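Local coordinates for lipid binding hydrolase (PDB 2IF6), which is probably a hydrolase of the YaeF/YiiX family of permuted papain-like amidases, its substrate and precise reaction not established, at residues A[5-15]-A[30-39]; A[18-28]-A[137-147]. One frame throughout, in Å; residues are numbered along the deposited sequence.

Contact 1: A[5-15]-A[30-39]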
loop_
_atom_site.group_PDB
_atom_site.type_symbol
_atom_site.label_atom_id
_atom_site.label_comp_id
_atom_site.label_asym_id
_atom_site.label_seq_id
_atom_site.Cartn_x
_atom_site.Cartn_y
_atom_site.Cartn_z
ATOM N N PRO A 5 -3.586 14.626 -10.012
ATOM C CA PRO A 5 -4.074 13.411 -9.384
ATOM C C PRO A 5 -5.283 12.843 -10.105
ATOM O O PRO A 5 -6.169 13.613 -10.565
ATOM C CB PRO A 5 -4.440 13.859 -7.947
ATOM C CG PRO A 5 -3.456 15.009 -7.685
ATOM C CD PRO A 5 -3.388 15.718 -9.028
ATOM N N GLN A 6 -5.277 11.528 -10.261
ATOM C CA GLN A 6 -6.414 10.801 -10.846
ATOM C C GLN A 6 -6.750 9.609 -9.981
ATOM O O GLN A 6 -5.857 8.988 -9.400
ATOM C CB GLN A 6 -6.103 10.342 -12.287
ATOM C CG GLN A 6 -5.946 11.495 -13.279
ATOM C CD GLN A 6 -5.357 11.080 -14.637
ATOM O OE1 GLN A 6 -5.206 9.922 -14.921
ATOM N NE2 GLN A 6 -5.022 12.059 -15.467
ATOM N N THR A 7 -8.034 9.262 -9.936
ATOM C CA THR A 7 -8.497 8.112 -9.182
ATOM C C THR A 7 -7.766 6.855 -9.668
ATOM O O THR A 7 -7.653 6.612 -10.900
ATOM C CB THR A 7 -10.010 7.893 -9.375
ATOM O OG1 THR A 7 -10.728 8.992 -8.779
ATOM C CG2 THR A 7 -10.421 6.572 -8.711
ATOM N N GLY A 8 -7.283 6.062 -8.721
ATOM C CA GLY A 8 -6.456 4.925 -9.056
ATOM C C GLY A 8 -4.943 5.111 -8.935
ATOM O O GLY A 8 -4.246 4.102 -8.860
ATOM N N ASP A 9 -4.422 6.352 -8.944
ATOM C CA ASP A 9 -2.974 6.571 -8.792
ATOM C C ASP A 9 -2.547 5.959 -7.458
ATOM O O ASP A 9 -3.256 6.110 -6.441
ATOM C CB ASP A 9 -2.583 8.074 -8.786
ATOM C CG ASP A 9 -2.803 8.746 -10.115
ATOM O OD1 ASP A 9 -3.141 8.047 -11.137
ATOM O OD2 ASP A 9 -2.651 9.989 -10.135
ATOM N N ILE A 10 -1.450 5.232 -7.466
ATOM C CA ILE A 10 -1.015 4.558 -6.242
ATOM C C ILE A 10 0.144 5.345 -5.695
ATOM O O ILE A 10 1.108 5.597 -6.412
ATOM C CB ILE A 10 -0.625 3.092 -6.513
ATOM C CG1 ILE A 10 -1.791 2.374 -7.240
ATOM C CG2 ILE A 10 -0.278 2.385 -5.182
ATOM C CD1 ILE A 10 -1.434 0.954 -7.814
ATOM N N ILE A 11 0.060 5.715 -4.419
ATOM C CA ILE A 11 1.028 6.626 -3.843
ATOM C C ILE A 11 1.787 5.923 -2.705
ATOM O O ILE A 11 1.184 5.137 -1.975
ATOM C CB ILE A 11 0.326 7.951 -3.385
ATOM C CG1 ILE A 11 1.364 9.002 -2.941
ATOM C CG2 ILE A 11 -0.759 7.680 -2.351
ATOM C CD1 ILE A 11 0.862 10.420 -2.888
ATOM N N PHE A 12 3.082 6.225 -2.552
ATOM C CA PHE A 12 3.948 5.483 -1.620
ATOM C C PHE A 12 4.698 6.516 -0.773
ATOM O O PHE A 12 4.998 7.620 -1.253
ATOM C CB PHE A 12 4.957 4.624 -2.403
ATOM C CG PHE A 12 4.322 3.599 -3.331
ATOM C CD1 PHE A 12 4.241 2.281 -2.948
ATOM C CD2 PHE A 12 3.827 3.961 -4.595
ATOM C CE1 PHE A 12 3.638 1.331 -3.781
ATOM C CE2 PHE A 12 3.219 2.962 -5.445
ATOM C CZ PHE A 12 3.178 1.693 -5.029
ATOM N N GLN A 13 4.998 6.156 0.474
ATOM C CA GLN A 13 5.727 7.025 1.357
ATOM C C GLN A 13 6.480 6.164 2.370
ATOM O O GLN A 13 6.279 4.947 2.437
ATOM C CB GLN A 13 4.754 7.984 2.083
ATOM C CG GLN A 13 3.872 7.288 3.132
ATOM C CD GLN A 13 2.882 8.192 3.852
ATOM O OE1 GLN A 13 2.218 7.716 4.755
ATOM N NE2 GLN A 13 2.786 9.480 3.483
ATOM N N ILE A 14 7.294 6.837 3.172
ATOM C CA ILE A 14 7.966 6.235 4.312
ATOM C C ILE A 14 7.115 6.514 5.538
ATOM O O ILE A 14 6.983 7.677 5.986
ATOM C CB ILE A 14 9.353 6.880 4.574
ATOM C CG1 ILE A 14 10.240 6.874 3.321
ATOM C CG2 ILE A 14 10.049 6.172 5.742
ATOM C CD1 ILE A 14 11.497 7.721 3.528
ATOM N N SER A 15 6.529 5.456 6.075
ATOM C CA SER A 15 5.784 5.522 7.335
ATOM C C SER A 15 6.691 5.999 8.509
ATOM O O SER A 15 7.889 5.681 8.547
ATOM C CB SER A 15 5.217 4.139 7.654
ATOM O OG SER A 15 4.699 4.104 8.968
ATOM N N ASP A 30 12.412 1.268 0.053
ATOM C CA ASP A 30 12.144 2.523 0.713
ATOM C C ASP A 30 10.684 2.723 1.152
ATOM O O ASP A 30 10.415 3.596 1.952
ATOM C CB ASP A 30 12.507 3.671 -0.229
ATOM C CG ASP A 30 14.018 3.761 -0.502
ATOM O OD1 ASP A 30 14.803 3.341 0.392
ATOM O OD2 ASP A 30 14.390 4.268 -1.610
ATOM N N TYR A 31 9.745 1.961 0.609
ATOM C CA TYR A 31 8.321 2.260 0.801
ATOM C C TYR A 31 7.789 1.435 1.947
ATOM O O TYR A 31 7.908 0.202 1.938
ATOM C CB TYR A 31 7.490 1.945 -0.468
ATOM C CG TYR A 31 8.163 2.488 -1.686
ATOM C CD1 TYR A 31 8.634 3.790 -1.692
ATOM C CD2 TYR A 31 8.402 1.681 -2.810
ATOM C CE1 TYR A 31 9.327 4.308 -2.778
ATOM C CE2 TYR A 31 9.090 2.199 -3.896
ATOM C CZ TYR A 31 9.539 3.517 -3.850
ATOM O OH TYR A 31 10.201 4.064 -4.894
ATOM N N SER A 32 7.182 2.097 2.911
ATOM C CA SER A 32 6.588 1.364 4.003
ATOM C C SER A 32 5.110 1.677 4.233
ATOM O O SER A 32 4.505 1.164 5.202
ATOM C CB SER A 32 7.445 1.556 5.270
ATOM O OG SER A 32 7.489 2.919 5.635
ATOM N N HIS A 33 4.522 2.515 3.364
ATOM C CA HIS A 33 3.071 2.720 3.379
ATOM C C HIS A 33 2.592 3.064 1.980
ATOM O O HIS A 33 3.351 3.636 1.209
ATOM C CB HIS A 33 2.683 3.837 4.346
ATOM C CG HIS A 33 1.203 3.963 4.561
ATOM N ND1 HIS A 33 0.391 2.874 4.824
ATOM C CD2 HIS A 33 0.390 5.051 4.549
ATOM C CE1 HIS A 33 -0.860 3.294 4.975
ATOM N NE2 HIS A 33 -0.889 4.607 4.801
ATOM N N THR A 34 1.365 2.672 1.640
ATOM C CA THR A 34 0.811 2.962 0.302
ATOM C C THR A 34 -0.689 3.251 0.433
ATOM O O THR A 34 -1.330 2.849 1.420
ATOM C CB THR A 34 1.125 1.806 -0.696
ATOM O OG1 THR A 34 0.752 2.161 -2.033
ATOM C CG2 THR A 34 0.403 0.554 -0.314
ATOM N N GLY A 35 -1.227 4.009 -0.510
ATOM C CA GLY A 35 -2.681 4.185 -0.604
ATOM C C GLY A 35 -3.021 4.459 -2.059
ATOM O O GLY A 35 -2.108 4.511 -2.923
ATOM N N MET A 36 -4.309 4.627 -2.340
ATOM C CA MET A 36 -4.754 4.836 -3.728
ATOM C C MET A 36 -5.557 6.107 -3.768
ATOM O O MET A 36 -6.434 6.333 -2.896
ATOM C CB MET A 36 -5.611 3.651 -4.212
ATOM C CG MET A 36 -6.202 3.721 -5.704
ATOM S SD MET A 36 -7.399 2.384 -5.985
ATOM C CE MET A 36 -8.921 3.092 -5.253
ATOM N N LEU A 37 -5.270 6.936 -4.762
ATOM C CA LEU A 37 -5.971 8.213 -4.935
ATOM C C LEU A 37 -7.439 7.922 -5.293
ATOM O O LEU A 37 -7.715 7.012 -6.077
ATOM C CB LEU A 37 -5.318 9.064 -6.025
ATOM C CG LEU A 37 -4.162 10.036 -5.696
ATOM C CD1 LEU A 37 -4.679 11.208 -4.907
ATOM C CD2 LEU A 37 -3.020 9.317 -4.966
ATOM N N VAL A 38 -8.359 8.664 -4.656
ATOM C CA VAL A 38 -9.772 8.708 -5.079
ATOM C C VAL A 38 -10.171 10.197 -5.131
ATOM O O VAL A 38 -10.038 10.920 -4.119
ATOM C CB VAL A 38 -10.724 7.899 -4.177
ATOM C CG1 VAL A 38 -12.181 8.075 -4.634
ATOM C CG2 VAL A 38 -10.379 6.442 -4.221
ATOM N N MET A 39 -10.583 10.657 -6.311
ATOM C CA MET A 39 -11.115 12.005 -6.479
ATOM C C MET A 39 -12.569 12.015 -6.020
ATOM O O MET A 39 -13.420 11.288 -6.537
ATOM C CB MET A 39 -10.950 12.521 -7.920
ATOM C CG MET A 39 -9.545 12.342 -8.483
ATOM S SD MET A 39 -8.178 13.001 -7.469
ATOM C CE MET A 39 -8.478 14.727 -7.661
#

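Contact 2: A[18-28]-A[137-147]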
loop_
_atom_site.group_PDB
_atom_site.type_symbol
_atom_site.label_atom_id
_atom_site.label_comp_id
_atom_site.label_asym_id
_atom_site.label_seq_id
_atom_site.Cartn_x
_atom_site.Cartn_y
_atom_site.Cartn_z
ATOM N N SER A 18 6.588 2.617 14.105
ATOM C CA SER A 18 7.743 1.841 14.613
ATOM C C SER A 18 8.062 0.593 13.767
ATOM O O SER A 18 9.205 0.142 13.760
ATOM C CB SER A 18 7.527 1.439 16.085
ATOM O OG SER A 18 6.183 1.016 16.277
ATOM N N GLN A 19 7.083 0.044 13.050
ATOM C CA GLN A 19 7.391 -1.072 12.154
ATOM C C GLN A 19 8.029 -0.648 10.824
ATOM O O GLN A 19 8.413 -1.501 10.036
ATOM C CB GLN A 19 6.175 -1.969 11.893
ATOM C CG GLN A 19 5.063 -1.354 11.079
ATOM C CD GLN A 19 3.835 -1.037 11.916
ATOM O OE1 GLN A 19 3.897 -0.243 12.875
ATOM N NE2 GLN A 19 2.699 -1.664 11.562
ATOM N N SER A 20 8.142 0.653 10.573
ATOM C CA SER A 20 8.498 1.117 9.236
ATOM C C SER A 20 9.860 0.601 8.765
ATOM O O SER A 20 9.995 0.112 7.641
ATOM C CB SER A 20 8.425 2.638 9.164
ATOM O OG SER A 20 8.878 3.095 7.908
ATOM N N LYS A 21 10.858 0.691 9.645
ATOM C CA LYS A 21 12.192 0.222 9.336
ATOM C C LYS A 21 12.272 -1.279 9.059
ATOM O O LYS A 21 12.907 -1.721 8.097
ATOM C CB LYS A 21 13.166 0.651 10.451
ATOM C CG LYS A 21 14.606 0.389 10.094
ATOM C CD LYS A 21 15.076 1.353 9.006
ATOM C CE LYS A 21 15.792 0.575 7.922
ATOM N NZ LYS A 21 16.820 1.407 7.231
ATOM N N ALA A 22 11.620 -2.077 9.892
ATOM C CA ALA A 22 11.567 -3.522 9.667
ATOM C C ALA A 22 10.965 -3.862 8.304
ATOM O O ALA A 22 11.470 -4.722 7.607
ATOM C CB ALA A 22 10.760 -4.192 10.786
ATOM N N ILE A 23 9.868 -3.186 7.951
ATOM C CA ILE A 23 9.228 -3.376 6.662
ATOM C C ILE A 23 10.205 -3.043 5.522
ATOM O O ILE A 23 10.396 -3.843 4.625
ATOM C CB ILE A 23 7.923 -2.553 6.531
ATOM C CG1 ILE A 23 6.812 -3.167 7.413
ATOM C CG2 ILE A 23 7.442 -2.550 5.094
ATOM C CD1 ILE A 23 5.637 -2.253 7.619
ATOM N N GLN A 24 10.850 -1.890 5.592
ATOM C CA GLN A 24 11.822 -1.484 4.557
ATOM C C GLN A 24 12.912 -2.547 4.357
ATOM O O GLN A 24 13.278 -2.923 3.229
ATOM C CB GLN A 24 12.468 -0.167 4.967
ATOM C CG GLN A 24 11.524 1.037 4.973
ATOM C CD GLN A 24 12.278 2.296 5.302
ATOM O OE1 GLN A 24 13.125 2.301 6.199
ATOM N NE2 GLN A 24 12.016 3.356 4.564
ATOM N N LEU A 25 13.401 -3.076 5.468
ATOM C CA LEU A 25 14.464 -4.069 5.440
ATOM C C LEU A 25 14.025 -5.425 4.882
ATOM O O LEU A 25 14.683 -5.983 4.015
ATOM C CB LEU A 25 14.982 -4.248 6.859
ATOM C CG LEU A 25 15.933 -3.191 7.410
ATOM C CD1 LEU A 25 16.166 -3.574 8.856
ATOM C CD2 LEU A 25 17.235 -3.166 6.604
ATOM N N ALA A 26 12.921 -5.963 5.395
ATOM C CA ALA A 26 12.387 -7.237 4.939
ATOM C C ALA A 26 12.005 -7.227 3.441
ATOM O O ALA A 26 12.008 -8.277 2.764
ATOM C CB ALA A 26 11.170 -7.610 5.782
ATOM N N THR A 27 11.616 -6.056 2.939
ATOM C CA THR A 27 11.036 -6.035 1.578
ATOM C C THR A 27 11.964 -5.402 0.564
ATOM O O THR A 27 11.576 -5.269 -0.630
ATOM C CB THR A 27 9.722 -5.263 1.508
ATOM O OG1 THR A 27 9.978 -3.876 1.773
ATOM C CG2 THR A 27 8.655 -5.849 2.468
ATOM N N HIS A 28 13.154 -5.028 1.051
ATOM C CA HIS A 28 14.250 -4.361 0.338
ATOM C C HIS A 28 13.774 -3.084 -0.328
ATOM O O HIS A 28 13.908 -2.917 -1.539
ATOM C CB HIS A 28 14.950 -5.291 -0.678
ATOM C CG HIS A 28 15.760 -6.391 -0.053
ATOM N ND1 HIS A 28 16.609 -7.199 -0.789
ATOM C CD2 HIS A 28 15.832 -6.834 1.224
ATOM C CE1 HIS A 28 17.177 -8.083 0.019
ATOM N NE2 HIS A 28 16.722 -7.883 1.246
ATOM N N PHE A 137 10.384 -13.282 2.261
ATOM C CA PHE A 137 10.967 -11.962 2.463
ATOM C C PHE A 137 12.310 -12.145 3.122
ATOM O O PHE A 137 12.707 -13.297 3.392
ATOM C CB PHE A 137 9.990 -11.051 3.215
ATOM C CG PHE A 137 8.800 -10.672 2.374
ATOM C CD1 PHE A 137 8.859 -9.584 1.519
ATOM C CD2 PHE A 137 7.650 -11.454 2.378
ATOM C CE1 PHE A 137 7.758 -9.245 0.710
ATOM C CE2 PHE A 137 6.549 -11.122 1.572
ATOM C CZ PHE A 137 6.599 -10.027 0.745
ATOM N N ASP A 138 13.022 -11.043 3.336
ATOM C CA ASP A 138 14.336 -11.082 3.956
ATOM C C ASP A 138 14.171 -10.850 5.452
ATOM O O ASP A 138 13.952 -9.726 5.897
ATOM C CB ASP A 138 15.251 -10.037 3.337
ATOM C CG ASP A 138 16.697 -10.132 3.843
ATOM O OD1 ASP A 138 16.996 -10.939 4.773
ATOM O OD2 ASP A 138 17.539 -9.387 3.303
ATOM N N LEU A 139 14.278 -11.928 6.214
ATOM C CA LEU A 139 13.985 -11.911 7.649
ATOM C C LEU A 139 15.267 -12.099 8.451
ATOM O O LEU A 139 15.238 -12.259 9.677
ATOM C CB LEU A 139 12.942 -12.986 8.000
ATOM C CG LEU A 139 11.617 -12.976 7.224
ATOM C CD1 LEU A 139 10.683 -14.023 7.776
ATOM C CD2 LEU A 139 10.904 -11.608 7.215
ATOM N N SER A 140 16.391 -12.015 7.745
ATOM C CA SER A 140 17.688 -12.224 8.329
ATOM C C SER A 140 18.122 -11.094 9.270
ATOM O O SER A 140 18.747 -11.370 10.274
ATOM C CB SER A 140 18.726 -12.495 7.245
ATOM O OG SER A 140 19.017 -11.322 6.533
ATOM N N ASN A 141 17.750 -9.846 9.005
ATOM C CA ASN A 141 18.197 -8.747 9.881
ATOM C C ASN A 141 17.627 -8.875 11.301
ATOM O O ASN A 141 16.448 -9.130 11.457
ATOM C CB ASN A 141 17.830 -7.385 9.283
ATOM C CG ASN A 141 18.624 -6.232 9.894
ATOM O OD1 ASN A 141 18.310 -5.743 10.989
ATOM N ND2 ASN A 141 19.632 -5.760 9.166
ATOM N N PRO A 142 18.476 -8.699 12.341
ATOM C CA PRO A 142 18.039 -8.840 13.738
ATOM C C PRO A 142 16.967 -7.829 14.137
ATOM O O PRO A 142 16.145 -8.128 15.014
ATOM C CB PRO A 142 19.319 -8.581 14.541
ATOM C CG PRO A 142 20.441 -8.843 13.590
ATOM C CD PRO A 142 19.911 -8.368 12.255
ATOM N N LEU A 143 16.965 -6.655 13.494
ATOM C CA LEU A 143 15.894 -5.680 13.701
ATOM C C LEU A 143 14.575 -6.289 13.236
ATOM O O LEU A 143 13.569 -6.181 13.913
ATOM C CB LEU A 143 16.178 -4.363 12.974
ATOM C CG LEU A 143 15.391 -3.113 13.399
ATOM C CD1 LEU A 143 16.265 -1.886 13.354
ATOM C CD2 LEU A 143 14.146 -2.865 12.534
ATOM N N VAL A 144 14.604 -6.971 12.095
ATOM C CA VAL A 144 13.425 -7.603 11.564
ATOM C C VAL A 144 12.977 -8.762 12.492
ATOM O O VAL A 144 11.776 -8.865 12.827
ATOM C CB VAL A 144 13.674 -8.067 10.120
ATOM C CG1 VAL A 144 12.558 -8.977 9.620
ATOM C CG2 VAL A 144 13.824 -6.830 9.199
ATOM N N GLN A 145 13.928 -9.619 12.884
ATOM C CA GLN A 145 13.593 -10.728 13.788
ATOM C C GLN A 145 13.001 -10.223 15.111
ATOM O O GLN A 145 12.026 -10.817 15.597
ATOM C CB GLN A 145 14.776 -11.685 14.010
ATOM C CG GLN A 145 15.088 -12.621 12.834
ATOM C CD GLN A 145 14.093 -13.780 12.678
ATOM O OE1 GLN A 145 13.505 -14.276 13.654
ATOM N NE2 GLN A 145 13.907 -14.213 11.439
ATOM N N ALA A 146 13.531 -9.127 15.662
ATOM C CA ALA A 146 12.980 -8.558 16.906
ATOM C C ALA A 146 11.519 -8.104 16.757
ATOM O O ALA A 146 10.671 -8.398 17.602
ATOM C CB ALA A 146 13.852 -7.425 17.436
ATOM N N LYS A 147 11.210 -7.424 15.659
ATOM C CA LYS A 147 9.849 -6.965 15.417
ATOM C C LYS A 147 8.893 -8.139 15.149
ATOM O O LYS A 147 7.755 -8.112 15.554
ATOM C CB LYS A 147 9.808 -5.935 14.279
ATOM C CG LYS A 147 10.415 -4.535 14.657
ATOM C CD LYS A 147 9.594 -3.755 15.705
ATOM C CE LYS A 147 8.168 -3.473 15.251
ATOM N NZ LYS A 147 7.462 -2.543 16.192
HETATM O O HOH W 1 17.593 -7.380 5.082
#

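Contact 1: A[5-15]-A[30-39]
Pro5 CB packs against Leu37 and Met39 ahead of strand 10-13, which pairs antiparallel with strand 33-39 in the middle of the sheet. A type II turn from Gln6 to Asp9 follows. Thr7 OG1, anti to its own carbonyl carbon (chi1 -67°), accepts from Met39 N at 3.0 Å in a nearly straight bond, while Gly8 N and Asp9 O grip the backbone of Leu37. Asp9 itself turns its carboxylate to Arg74 in a salt bridge. Ile10 CG2 touches Thr34 OG1, and Ile11, on the other face, crosses Leu37 with CG2 3.8 Å from Leu37 CD2. Ile11 O carries two bonds: Gly35 N lies in its carbonyl plane, and Thr34 OG1 comes from above that plane at 3.0 Å. The same hydroxyl oxygen sits over one face of the Phe12 ring, offset toward the rim, and Phe12 CB makes an off-centre CH-pi contact with the Tyr31 ring. At Gln13 the pairing takes in a classic beta bulge, Ser32 N and His33 N both donating to Gln13 O. Gln13 runs alongside His33, and its NE2 goes to Trp61 O. His33, which bonds Glu48 through NE2 and touches Cys112, is consistent with the histidine of a papain-like Cys-His-Glu triad. Beyond the bulge, Ser15 N donates to Ser32 OG at 2.7 Å.

Contact 2: A[18-28]-A[137-147]
Ala22 and Val144 bring their CA atoms to 4.9 Å where helix 20-27 passes the first turns of helix 142-147, the short axes 8.9 Å apart at closest and 122° between their directions. This is packing of two helices at the protein surface, extended by the loop from Phe137 to Asn141, which runs past the C-terminal end of helix 20-27. Small Ala22 receives three side chains: Leu143 CD2 at its backbone N, Val144 CG2 against its O, and, in one of the two conformers of Lys147, that residue's CB and CG near its CB. One turn on, Leu25 CB meets Val144 CG2 at 3.7 Å, and Leu25 CD1 touches Asn141 OD1 at 3.7 Å. That amide also serves its own helix, since Asn141 is the N-cap and its OD1 accepts from Leu143 N.

At the far end Ala26 O accepts from Asp138 N at 3.0 Å; the same oxygen lies at the edge of the Phe137 ring. The Thr27 side chain lies beside that of Phe137, CG2 touching ring atom CD1. The helix closes in a Schellman motif at His28, whose positive phi turns the chain there. Asp138 has CG anti to its backbone N (chi1 -174°) and divides its carboxylate: OD1 accepts from Ser140 N, an Asx turn, and also from Ser140 OG, while His28 NE2 donates to the anti lone pair of OD2 at 2.7 Å, exactly in the imidazole plane.

Overall arrangement
Helix 20-27 connects the two contacts, since it lies in the chain between the strands paired in contact 1 and gives contact 2 one of its helices. The centres are about 21 Å apart, yet the contacts touch: Ser20 OG reaches Ser32 OG at 2.7 Å, and Gln24 NE2 reaches Asp30 O at 3.1 Å, both probable hydrogen bonds. The helix thus turns one side to the end of the strand pair and another to segment 137-147. Contact 1 is buried, its centre about 7 Å from that of the chain, and holds His33 of the likely active site; contact 2 lies about 17 Å out, at the surface.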